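Local coordinates for protein extracellular ligand-binding receptor (Sphaerobacter thermophilus, PDB 4ZPJ) that probably binds a small-molecule substrate outside the cell and hands it to an ABC transporter, and carries zinc ions on its surface in the crystal, at residues 380-385 and 415-420; 167-172 and 368-373; 175-180 and 388-393; 153-158 and 205-210. All blocks are in the same frame, centred on the assembly; numbering follows the deposited sequence.

How the contacts relate
Contacts 1 and 3 lie closest, their centres about 7 Å apart, because both use the antiparallel sheet in which strand 390-401 runs between 379-383 and 407-418; H384 N to G389 O (2.8 Å) is one backbone link. Contact 2 packs the edge of the first lobe, its centre about 11 Å from that of contact 1, and K370 NZ meets P385 O at 2.8 Å. Contacts 1 to 3 thus lie about this sheet and the neighbouring first lobe, whereas contact 4 joins the lobes, its centre about 11 Å from that of contact 3. Zinc ions are bound by D417 and D419 in contact 1 and by H206 in contact 4; no transported substrate is modelled.

Contact 1: 380-385 and 415-420; sequences NFRFHP and IPDFDD. With ZN (zinc ion), chain D; ZN (zinc ion), chain C.
H384 brings the CD2 edge of its imidazole up to the carboxylate of D419, with CD2 3.8 Å from OD2. That oxygen lies near the ring plane, yet ring and carboxylate planes stand 85° apart, a van der Waals meeting at the rim and not a stack. The opposite flank of the imidazole turns back on its own chain, where ND1 is bonded to the backbone N of E386; this fixes the ring's rotation and leaves CD2 facing D419.

R382 reaches across with its chain extended from CG to NE. Its NH2 makes a weak salt-bridge bond to OD1 of D417, long at 3.5 Å but fairly straight (159°). D417 gives the same OD1 to a zinc ion at 2.0 Å, and its OD2 holds that ion more loosely at 2.5 Å. Behind the carboxylate, one water links N380 O to D417 N, just where D417 and F418 form a G1 beta bulge opposite T392.

D419 OD2 binds a second zinc ion at 2.1 Å, while L421 N and S422 OG hold its OD1. D417 thus turns both carboxylate oxygens to zinc, whereas D419 divides its two between zinc and the residues that follow; the cation probably drains charge from D417, in keeping with the weak hold of R382.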
# COMPACT_ATOMS: atom_id res chain seq x y z
N ASN A 380 2.23 6.49 13.86
CA ASN A 380 1.44 5.59 14.67
C ASN A 380 0.47 4.79 13.80
O ASN A 380 0.00 5.26 12.76
CB ASN A 380 0.77 6.37 15.77
CG ASN A 380 1.79 6.97 16.74
OD1 ASN A 380 1.84 8.16 16.94
ND2 ASN A 380 2.63 6.14 17.29
N PHE A 381 0.23 3.56 14.22
CA PHE A 381 -0.55 2.64 13.51
C PHE A 381 -1.46 1.98 14.52
O PHE A 381 -1.01 1.50 15.63
CB PHE A 381 0.28 1.57 12.80
CG PHE A 381 -0.57 0.54 12.07
CD1 PHE A 381 -1.13 -0.51 12.75
CD2 PHE A 381 -0.84 0.68 10.70
CE1 PHE A 381 -1.94 -1.45 12.08
CE2 PHE A 381 -1.63 -0.22 10.02
CZ PHE A 381 -2.18 -1.31 10.72
N ARG A 382 -2.73 1.90 14.10
CA ARG A 382 -3.71 1.08 14.72
C ARG A 382 -4.76 0.68 13.70
O ARG A 382 -4.72 1.12 12.54
CB ARG A 382 -4.33 1.81 15.89
CG ARG A 382 -5.05 3.06 15.54
CD ARG A 382 -5.46 3.79 16.80
NE ARG A 382 -5.94 5.13 16.45
CZ ARG A 382 -7.19 5.42 16.13
NH1 ARG A 382 -8.16 4.49 16.14
NH2 ARG A 382 -7.47 6.69 15.80
N PHE A 383 -5.71 -0.14 14.14
CA PHE A 383 -6.77 -0.68 13.27
C PHE A 383 -8.04 0.07 13.54
O PHE A 383 -8.35 0.33 14.66
CB PHE A 383 -7.03 -2.14 13.58
CG PHE A 383 -5.99 -3.10 13.00
CD1 PHE A 383 -5.80 -3.20 11.63
CD2 PHE A 383 -5.24 -3.95 13.83
CE1 PHE A 383 -4.88 -4.10 11.10
CE2 PHE A 383 -4.34 -4.88 13.30
CZ PHE A 383 -4.11 -4.90 11.95
N HIS A 384 -8.83 0.35 12.51
CA HIS A 384 -10.16 0.84 12.77
C HIS A 384 -10.99 -0.24 13.49
O HIS A 384 -10.99 -1.43 13.10
CB HIS A 384 -10.82 1.24 11.44
CG HIS A 384 -11.95 2.19 11.62
ND1 HIS A 384 -13.23 1.76 11.92
CD2 HIS A 384 -11.99 3.54 11.64
CE1 HIS A 384 -14.00 2.82 12.09
NE2 HIS A 384 -13.27 3.92 11.96
N PRO A 385 -11.70 0.15 14.55
CA PRO A 385 -12.44 -0.87 15.30
C PRO A 385 -13.59 -1.52 14.50
O PRO A 385 -14.07 -2.55 14.89
CB PRO A 385 -12.99 -0.12 16.53
CG PRO A 385 -12.81 1.32 16.23
CD PRO A 385 -11.94 1.52 15.04
N ILE A 415 -0.36 13.61 7.76
CA ILE A 415 -1.82 13.55 8.10
C ILE A 415 -1.96 12.33 9.00
O ILE A 415 -1.85 11.20 8.54
CB ILE A 415 -2.75 13.42 6.86
CG1 ILE A 415 -2.57 14.57 5.87
CG2 ILE A 415 -4.22 13.48 7.27
CD1 ILE A 415 -1.42 14.41 4.92
N PRO A 416 -2.10 12.55 10.30
CA PRO A 416 -2.24 11.42 11.29
C PRO A 416 -3.64 10.81 11.27
O PRO A 416 -4.63 11.47 10.85
CB PRO A 416 -2.02 12.11 12.64
CG PRO A 416 -2.45 13.53 12.42
CD PRO A 416 -2.05 13.86 10.99
N ASP A 417 -3.74 9.58 11.71
CA ASP A 417 -5.03 8.97 12.00
C ASP A 417 -5.98 9.04 10.81
O ASP A 417 -7.17 9.28 10.94
CB ASP A 417 -5.64 9.58 13.24
CG ASP A 417 -4.67 9.52 14.45
OD1 ASP A 417 -4.58 8.55 15.18
OD2 ASP A 417 -4.07 10.54 14.76
N PHE A 418 -5.43 8.79 9.65
CA PHE A 418 -6.22 8.75 8.47
C PHE A 418 -6.74 7.31 8.23
O PHE A 418 -5.96 6.38 8.00
CB PHE A 418 -5.43 9.25 7.32
CG PHE A 418 -6.29 9.70 6.16
CD1 PHE A 418 -6.97 10.91 6.21
CD2 PHE A 418 -6.45 8.88 5.07
CE1 PHE A 418 -7.75 11.30 5.15
CE2 PHE A 418 -7.27 9.23 4.02
CZ PHE A 418 -7.90 10.44 4.04
N ASP A 419 -8.06 7.13 8.31
CA ASP A 419 -8.64 5.81 8.19
C ASP A 419 -9.13 5.48 6.78
O ASP A 419 -9.09 6.34 5.89
CB ASP A 419 -9.74 5.58 9.21
CG ASP A 419 -10.92 6.52 9.06
OD1 ASP A 419 -11.40 6.82 7.94
OD2 ASP A 419 -11.41 6.93 10.14
N ASP A 420 -9.59 4.26 6.60
CA ASP A 420 -9.99 3.79 5.28
C ASP A 420 -11.48 4.06 4.97
O ASP A 420 -12.06 3.51 4.06
CB ASP A 420 -9.61 2.30 5.07
CG ASP A 420 -10.28 1.37 6.06
OD1 ASP A 420 -10.80 1.85 7.09
OD2 ASP A 420 -10.25 0.14 5.82
ZN ZN D . -2.96 8.92 16.26
ZN ZN C . -12.87 8.45 10.33
O HOH W 1 -1.48 8.09 12.92

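Contact 2: 167-172 and 368-373; sequences YLFRVS and ALKAVE
F169 lays one face of its ring against the CB of L369, on helix 362-371. CB sits 3.9 Å from the ring centroid and 30° off the normal, a CH-pi contact displaced toward the far end of the ring, where CZ comes within 3.5 Å of it. The leucine's CD1 branch extends the cover along one flank, 3.9 Å from CE1. On the other flank K370 follows: its backbone N lies 3.8 Å from CE2, at an oblique angle to the ring, and its CG touches the same carbon at 4.0 Å. With CG beside its backbone N (chi1 -63°), the phenylalanine stretches away from its strand to the helix.

The lysine uses only the base of its side chain here. Bent at chi3, the chain carries NZ off to a hydrogen bond with P385 O. Further out, the ring of F383 meets that of F169 with planes about 60° apart, and L369 also packs on V347 and A351 of helix 336-354 and on I148 of strand 147-149. The strand beneath F169 is held by backbone bonds to T147 and V149, while Q388 pairs with R170 and bonds L168 O through its NE2.

Strand 168-170 is the outermost parallel strand of the first lobe's mixed sheet, and the helix arrives nearly 200 residues later. A late helix returning to pack on the early sheet is characteristic of the interleaved, two-lobed alpha/beta fold of type I periplasmic binding proteins.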
# COMPACT_ATOMS: atom_id res chain seq x y z
N TYR A 167 -12.54 -11.76 11.26
CA TYR A 167 -11.33 -12.50 10.95
C TYR A 167 -10.38 -11.76 9.99
O TYR A 167 -9.22 -12.12 9.92
CB TYR A 167 -11.67 -13.91 10.44
CG TYR A 167 -12.39 -14.71 11.48
CD1 TYR A 167 -11.70 -15.28 12.52
CD2 TYR A 167 -13.76 -14.90 11.43
CE1 TYR A 167 -12.37 -15.99 13.52
CE2 TYR A 167 -14.43 -15.61 12.41
CZ TYR A 167 -13.73 -16.13 13.46
OH TYR A 167 -14.38 -16.85 14.44
N LEU A 168 -10.83 -10.70 9.30
CA LEU A 168 -10.01 -9.99 8.30
C LEU A 168 -9.51 -8.63 8.79
O LEU A 168 -10.28 -7.81 9.23
CB LEU A 168 -10.80 -9.75 7.01
CG LEU A 168 -11.45 -11.02 6.45
CD1 LEU A 168 -12.33 -10.71 5.23
CD2 LEU A 168 -10.41 -12.05 6.12
N PHE A 169 -8.20 -8.46 8.72
CA PHE A 169 -7.53 -7.23 9.05
C PHE A 169 -6.74 -6.81 7.85
O PHE A 169 -6.21 -7.67 7.12
CB PHE A 169 -6.56 -7.44 10.22
CG PHE A 169 -7.21 -7.85 11.51
CD1 PHE A 169 -7.59 -9.19 11.72
CD2 PHE A 169 -7.41 -6.96 12.50
CE1 PHE A 169 -8.21 -9.58 12.91
CE2 PHE A 169 -8.00 -7.33 13.73
CZ PHE A 169 -8.40 -8.65 13.93
N ARG A 170 -6.58 -5.52 7.66
CA ARG A 170 -5.74 -5.03 6.58
C ARG A 170 -4.76 -4.01 7.08
O ARG A 170 -5.16 -3.07 7.76
CB ARG A 170 -6.62 -4.45 5.46
CG ARG A 170 -5.82 -3.90 4.31
CD ARG A 170 -6.52 -4.16 2.99
NE ARG A 170 -7.67 -3.34 2.86
CZ ARG A 170 -8.57 -3.40 1.89
NH1 ARG A 170 -8.46 -4.28 0.88
NH2 ARG A 170 -9.58 -2.54 1.90
N VAL A 171 -3.47 -4.20 6.77
CA VAL A 171 -2.44 -3.30 7.31
C VAL A 171 -1.83 -2.42 6.22
O VAL A 171 -0.94 -1.60 6.50
CB VAL A 171 -1.30 -4.05 8.02
CG1 VAL A 171 -1.80 -4.83 9.21
CG2 VAL A 171 -0.59 -4.97 7.06
N SER A 172 -2.24 -2.61 4.97
CA SER A 172 -1.71 -1.78 3.88
C SER A 172 -2.58 -0.51 3.63
O SER A 172 -2.28 0.62 4.08
CB SER A 172 -1.58 -2.66 2.64
OG SER A 172 -2.82 -3.27 2.34
N ALA A 368 -6.62 -9.39 20.69
CA ALA A 368 -5.27 -8.77 20.75
C ALA A 368 -4.93 -8.02 19.41
O ALA A 368 -4.45 -6.87 19.42
CB ALA A 368 -4.18 -9.77 21.15
N LEU A 369 -5.23 -8.63 18.28
CA LEU A 369 -5.03 -7.94 16.98
C LEU A 369 -5.82 -6.64 16.92
O LEU A 369 -5.25 -5.62 16.53
CB LEU A 369 -5.43 -8.80 15.82
CG LEU A 369 -4.49 -9.95 15.62
CD1 LEU A 369 -5.23 -11.07 14.89
CD2 LEU A 369 -3.25 -9.53 14.84
N LYS A 370 -7.09 -6.65 17.33
CA LYS A 370 -7.88 -5.42 17.33
C LYS A 370 -7.22 -4.27 18.13
O LYS A 370 -7.38 -3.07 17.78
CB LYS A 370 -9.30 -5.61 17.88
CG LYS A 370 -10.24 -6.31 16.94
CD LYS A 370 -11.73 -6.04 17.27
CE LYS A 370 -12.17 -4.82 16.49
NZ LYS A 370 -13.41 -4.23 17.04
N ALA A 371 -6.54 -4.63 19.22
CA ALA A 371 -5.93 -3.66 20.14
C ALA A 371 -4.49 -3.29 19.78
O ALA A 371 -3.87 -2.47 20.45
CB ALA A 371 -5.98 -4.21 21.57
N VAL A 372 -3.93 -3.83 18.72
CA VAL A 372 -2.54 -3.55 18.44
C VAL A 372 -2.36 -2.06 18.12
O VAL A 372 -3.11 -1.51 17.30
CB VAL A 372 -2.01 -4.41 17.28
CG1 VAL A 372 -0.71 -3.85 16.73
CG2 VAL A 372 -1.77 -5.82 17.77
N GLU A 373 -1.34 -1.47 18.72
CA GLU A 373 -0.95 -0.12 18.48
C GLU A 373 0.56 0.13 18.71
O GLU A 373 1.09 -0.22 19.74
CB GLU A 373 -1.77 0.80 19.42
CG GLU A 373 -2.05 2.14 18.75
CD GLU A 373 -2.46 3.24 19.72
OE1 GLU A 373 -3.38 2.90 20.49
OE2 GLU A 373 -1.86 4.39 19.67

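Contact 3: 175-180 and 388-393; sequences NGQYDA and QGPVTT
Q177 meets the strand that starts at P390 first on the proline itself. Its amide crosses the pyrrolidine ring loosely, with OE1 4.1 Å from P390 CD and NE2 4.1 Å from P390 CB. The real grip is polar: NE2 donates to P390 O at 2.9 Å, with an N-H...O angle of 145°. The acceptor lies in the plane of the amide, whereas the donor stands above the carbonyl plane, 41° out of it. Putting CG anti to the backbone N (chi1 180°) and keeping the rest extended lets the glutamine span the distance from its turn to the strand.

V391 points its side chain away and pairs by backbone with R382. T392 turns back toward the glutamine, its CG2 4.4 Å from NE2, and bonds through its backbone to F418.

NE2 has a second acceptor in F418 O, and OE1 accepts from A174 N. With a leucine in this place, the carbonyls of P390 and F418 would probably lose their shared donor and A174 N its acceptor, in a buried setting. One amide therefore satisfies three backbone groups, stitching the link between strand 168-170 and helix 180-188 to two neighbouring antiparallel strands near the chain's centre.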
# COMPACT_ATOMS: atom_id res chain seq x y z
N ASN A 175 -7.49 0.90 -1.47
CA ASN A 175 -7.07 1.72 -2.62
C ASN A 175 -7.54 3.15 -2.51
O ASN A 175 -8.70 3.41 -2.24
CB ASN A 175 -7.67 1.18 -3.93
CG ASN A 175 -7.03 -0.11 -4.33
OD1 ASN A 175 -5.87 -0.27 -4.17
ND2 ASN A 175 -7.81 -1.04 -4.76
N GLY A 176 -6.63 4.05 -2.77
CA GLY A 176 -6.87 5.46 -2.65
C GLY A 176 -6.52 6.11 -1.32
O GLY A 176 -6.50 7.36 -1.20
N GLN A 177 -6.27 5.32 -0.29
CA GLN A 177 -6.19 5.86 1.08
C GLN A 177 -4.95 6.75 1.30
O GLN A 177 -5.01 7.66 2.09
CB GLN A 177 -6.22 4.70 2.10
CG GLN A 177 -6.14 5.06 3.57
CD GLN A 177 -6.28 3.88 4.54
OE1 GLN A 177 -6.44 2.77 4.10
NE2 GLN A 177 -6.19 4.13 5.86
N TYR A 178 -3.83 6.48 0.62
CA TYR A 178 -2.66 7.31 0.79
C TYR A 178 -2.60 8.46 -0.22
O TYR A 178 -1.91 9.43 0.01
CB TYR A 178 -1.35 6.48 0.87
CG TYR A 178 -1.06 5.66 -0.29
CD1 TYR A 178 -0.57 6.25 -1.46
CD2 TYR A 178 -1.26 4.27 -0.27
CE1 TYR A 178 -0.34 5.50 -2.58
CE2 TYR A 178 -1.01 3.52 -1.39
CZ TYR A 178 -0.54 4.15 -2.55
OH TYR A 178 -0.24 3.49 -3.70
N ASP A 179 -3.39 8.37 -1.29
CA ASP A 179 -3.54 9.46 -2.22
C ASP A 179 -4.62 10.50 -1.87
O ASP A 179 -4.51 11.67 -2.25
CB ASP A 179 -3.74 8.90 -3.64
CG ASP A 179 -2.48 8.19 -4.15
OD1 ASP A 179 -1.37 8.74 -3.82
OD2 ASP A 179 -2.58 7.11 -4.83
N ALA A 180 -5.66 10.12 -1.17
CA ALA A 180 -6.75 11.02 -0.92
C ALA A 180 -6.30 12.28 -0.17
O ALA A 180 -6.75 13.35 -0.52
CB ALA A 180 -7.80 10.30 -0.13
N GLN A 388 -11.52 -2.72 10.47
CA GLN A 388 -10.26 -3.44 10.70
C GLN A 388 -9.24 -3.19 9.61
O GLN A 388 -8.35 -3.99 9.38
CB GLN A 388 -10.49 -4.92 10.94
CG GLN A 388 -11.35 -5.11 12.17
CD GLN A 388 -11.43 -6.50 12.70
OE1 GLN A 388 -11.85 -6.71 13.83
NE2 GLN A 388 -11.09 -7.47 11.88
N GLY A 389 -9.37 -2.03 8.97
CA GLY A 389 -8.37 -1.53 8.04
C GLY A 389 -7.53 -0.58 8.86
O GLY A 389 -7.72 -0.45 10.09
N PRO A 390 -6.55 0.07 8.22
CA PRO A 390 -5.58 0.89 8.92
C PRO A 390 -6.03 2.26 9.27
O PRO A 390 -6.69 2.88 8.47
CB PRO A 390 -4.45 1.03 7.90
CG PRO A 390 -4.62 -0.05 6.96
CD PRO A 390 -6.12 -0.20 6.84
N VAL A 391 -5.69 2.71 10.46
CA VAL A 391 -5.84 4.07 10.90
C VAL A 391 -4.37 4.49 11.15
O VAL A 391 -3.73 4.05 12.09
CB VAL A 391 -6.65 4.18 12.19
CG1 VAL A 391 -6.70 5.61 12.70
CG2 VAL A 391 -8.07 3.69 11.99
N THR A 392 -3.84 5.32 10.27
CA THR A 392 -2.40 5.50 10.18
C THR A 392 -2.00 6.90 9.68
O THR A 392 -2.84 7.72 9.27
CB THR A 392 -1.87 4.40 9.26
OG1 THR A 392 -0.47 4.27 9.45
CG2 THR A 392 -2.27 4.62 7.70
N THR A 393 -0.70 7.19 9.72
CA THR A 393 -0.19 8.49 9.37
C THR A 393 0.13 8.43 7.88
O THR A 393 0.85 7.54 7.46
CB THR A 393 1.02 8.85 10.26
OG1 THR A 393 0.59 9.00 11.63
CG2 THR A 393 1.72 10.14 9.83

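Contact 4: 153-158 and 205-210; sequences GLQALT and GHEEMA. With ZN (zinc ion), chain G.
Q155 and E207 carry both the polar and the stacked parts of this contact. By hydrogen bonding, the backbone N of Q155 donates to E207 OE1 at 3.0 Å, approaching on the syn side but 30° out of the carboxylate plane. N175 ND2 is a second donor to OE1. A water bridges the other oxygen, donating a hydrogen bond to E207 OE2 at 2.6 Å and accepting from A156 N at 2.9 Å; the N-H groups of Q155 and, through the water, A156 probably stabilise the negative charge.

By packing, the two extended side chains run antiparallel alongside one another, their amide and carboxylate planes stacked and only 14° apart. Q155 CG lies 3.3 Å from E207 OE1, and Q155 NE2 goes on to N175 O. L154 adds its CD1 alongside OE2. A leucine replacing E207 would probably leave Q155 N and N175 ND2 without their common acceptor and take from the bridging water one of its two partners.

By metal binding, H206 uses NE2 to hold a zinc ion at 2.2 Å, with two waters and D201, away from the interface. Residues 153-158 belong to one lobe and helix 203-218 to the other, consistent with a bridge between the lobes across the cleft where proteins of this family take their ligands.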
# COMPACT_ATOMS: atom_id res chain seq x y z
N GLY A 153 -5.58 -4.04 -2.11
CA GLY A 153 -6.17 -2.78 -1.60
C GLY A 153 -7.66 -2.67 -1.93
O GLY A 153 -8.30 -1.65 -1.61
N LEU A 154 -8.18 -3.71 -2.56
CA LEU A 154 -9.65 -3.87 -2.80
C LEU A 154 -10.54 -3.17 -1.76
O LEU A 154 -10.62 -3.58 -0.60
CB LEU A 154 -10.00 -5.37 -2.83
CG LEU A 154 -11.44 -5.70 -3.24
CD1 LEU A 154 -11.70 -5.26 -4.68
CD2 LEU A 154 -11.77 -7.19 -3.09
N GLN A 155 -11.24 -2.13 -2.18
CA GLN A 155 -11.90 -1.27 -1.22
C GLN A 155 -12.95 -2.01 -0.41
O GLN A 155 -13.00 -1.87 0.81
CB GLN A 155 -12.55 -0.06 -1.90
CG GLN A 155 -11.63 1.15 -2.05
CD GLN A 155 -12.32 2.27 -2.83
OE1 GLN A 155 -13.43 2.08 -3.33
NE2 GLN A 155 -11.66 3.44 -2.98
N ALA A 156 -13.78 -2.78 -1.09
CA ALA A 156 -14.82 -3.54 -0.44
C ALA A 156 -14.34 -4.39 0.75
O ALA A 156 -15.08 -4.62 1.70
CB ALA A 156 -15.55 -4.41 -1.45
N LEU A 157 -13.10 -4.87 0.73
CA LEU A 157 -12.73 -5.83 1.74
C LEU A 157 -12.92 -5.28 3.15
O LEU A 157 -13.22 -6.04 4.06
CB LEU A 157 -11.30 -6.31 1.55
CG LEU A 157 -10.87 -7.53 2.35
CD1 LEU A 157 -11.68 -8.74 1.86
CD2 LEU A 157 -9.37 -7.72 2.17
N THR A 158 -12.73 -3.97 3.34
CA THR A 158 -12.95 -3.35 4.64
C THR A 158 -14.12 -2.34 4.66
O THR A 158 -14.70 -2.07 5.73
CB THR A 158 -11.64 -2.64 5.19
OG1 THR A 158 -11.09 -1.67 4.26
CG2 THR A 158 -10.57 -3.66 5.55
N GLY A 205 -7.34 1.40 -10.25
CA GLY A 205 -7.38 2.69 -10.94
C GLY A 205 -8.69 3.45 -10.77
O GLY A 205 -8.71 4.62 -10.40
N HIS A 206 -9.80 2.78 -11.05
CA HIS A 206 -11.07 3.35 -10.74
C HIS A 206 -11.22 3.76 -9.28
O HIS A 206 -11.73 4.83 -9.01
CB HIS A 206 -12.15 2.39 -11.12
CG HIS A 206 -12.33 2.29 -12.60
ND1 HIS A 206 -12.88 3.32 -13.33
CD2 HIS A 206 -12.01 1.32 -13.47
CE1 HIS A 206 -12.91 2.97 -14.60
NE2 HIS A 206 -12.37 1.76 -14.71
N GLU A 207 -10.81 2.88 -8.36
CA GLU A 207 -11.00 3.12 -6.92
C GLU A 207 -10.14 4.27 -6.45
O GLU A 207 -10.59 5.02 -5.58
CB GLU A 207 -10.72 1.87 -6.10
CG GLU A 207 -11.72 0.72 -6.41
CD GLU A 207 -11.53 -0.53 -5.55
OE1 GLU A 207 -10.60 -0.58 -4.69
OE2 GLU A 207 -12.35 -1.46 -5.74
N GLU A 208 -8.92 4.39 -6.98
CA GLU A 208 -8.04 5.55 -6.69
C GLU A 208 -8.60 6.89 -7.22
O GLU A 208 -8.51 7.93 -6.54
CB GLU A 208 -6.70 5.34 -7.31
CG GLU A 208 -5.87 4.24 -6.66
CD GLU A 208 -4.87 4.75 -5.59
OE1 GLU A 208 -4.69 5.99 -5.48
OE2 GLU A 208 -4.24 3.87 -4.92
N MSE A 209 -9.19 6.86 -8.41
CA MSE A 209 -9.84 8.06 -8.96
C MSE A 209 -10.99 8.48 -8.06
O MSE A 209 -11.14 9.66 -7.71
CB MSE A 209 -10.29 7.90 -10.42
CG MSE A 209 -9.06 7.99 -11.30
SE MSE A 209 -9.49 8.12 -13.23
CE MSE A 209 -10.74 6.65 -13.39
N ALA A 210 -11.79 7.50 -7.66
CA ALA A 210 -12.97 7.76 -6.84
C ALA A 210 -12.61 8.29 -5.48
O ALA A 210 -13.33 9.12 -4.94
CB ALA A 210 -13.80 6.50 -6.72
ZN ZN G . -12.34 0.64 -16.55
O HOH W 2 -13.86 -2.66 -3.96
O HOH W 3 -12.13 -1.45 -15.77
O HOH W 4 -12.87 2.08 -17.83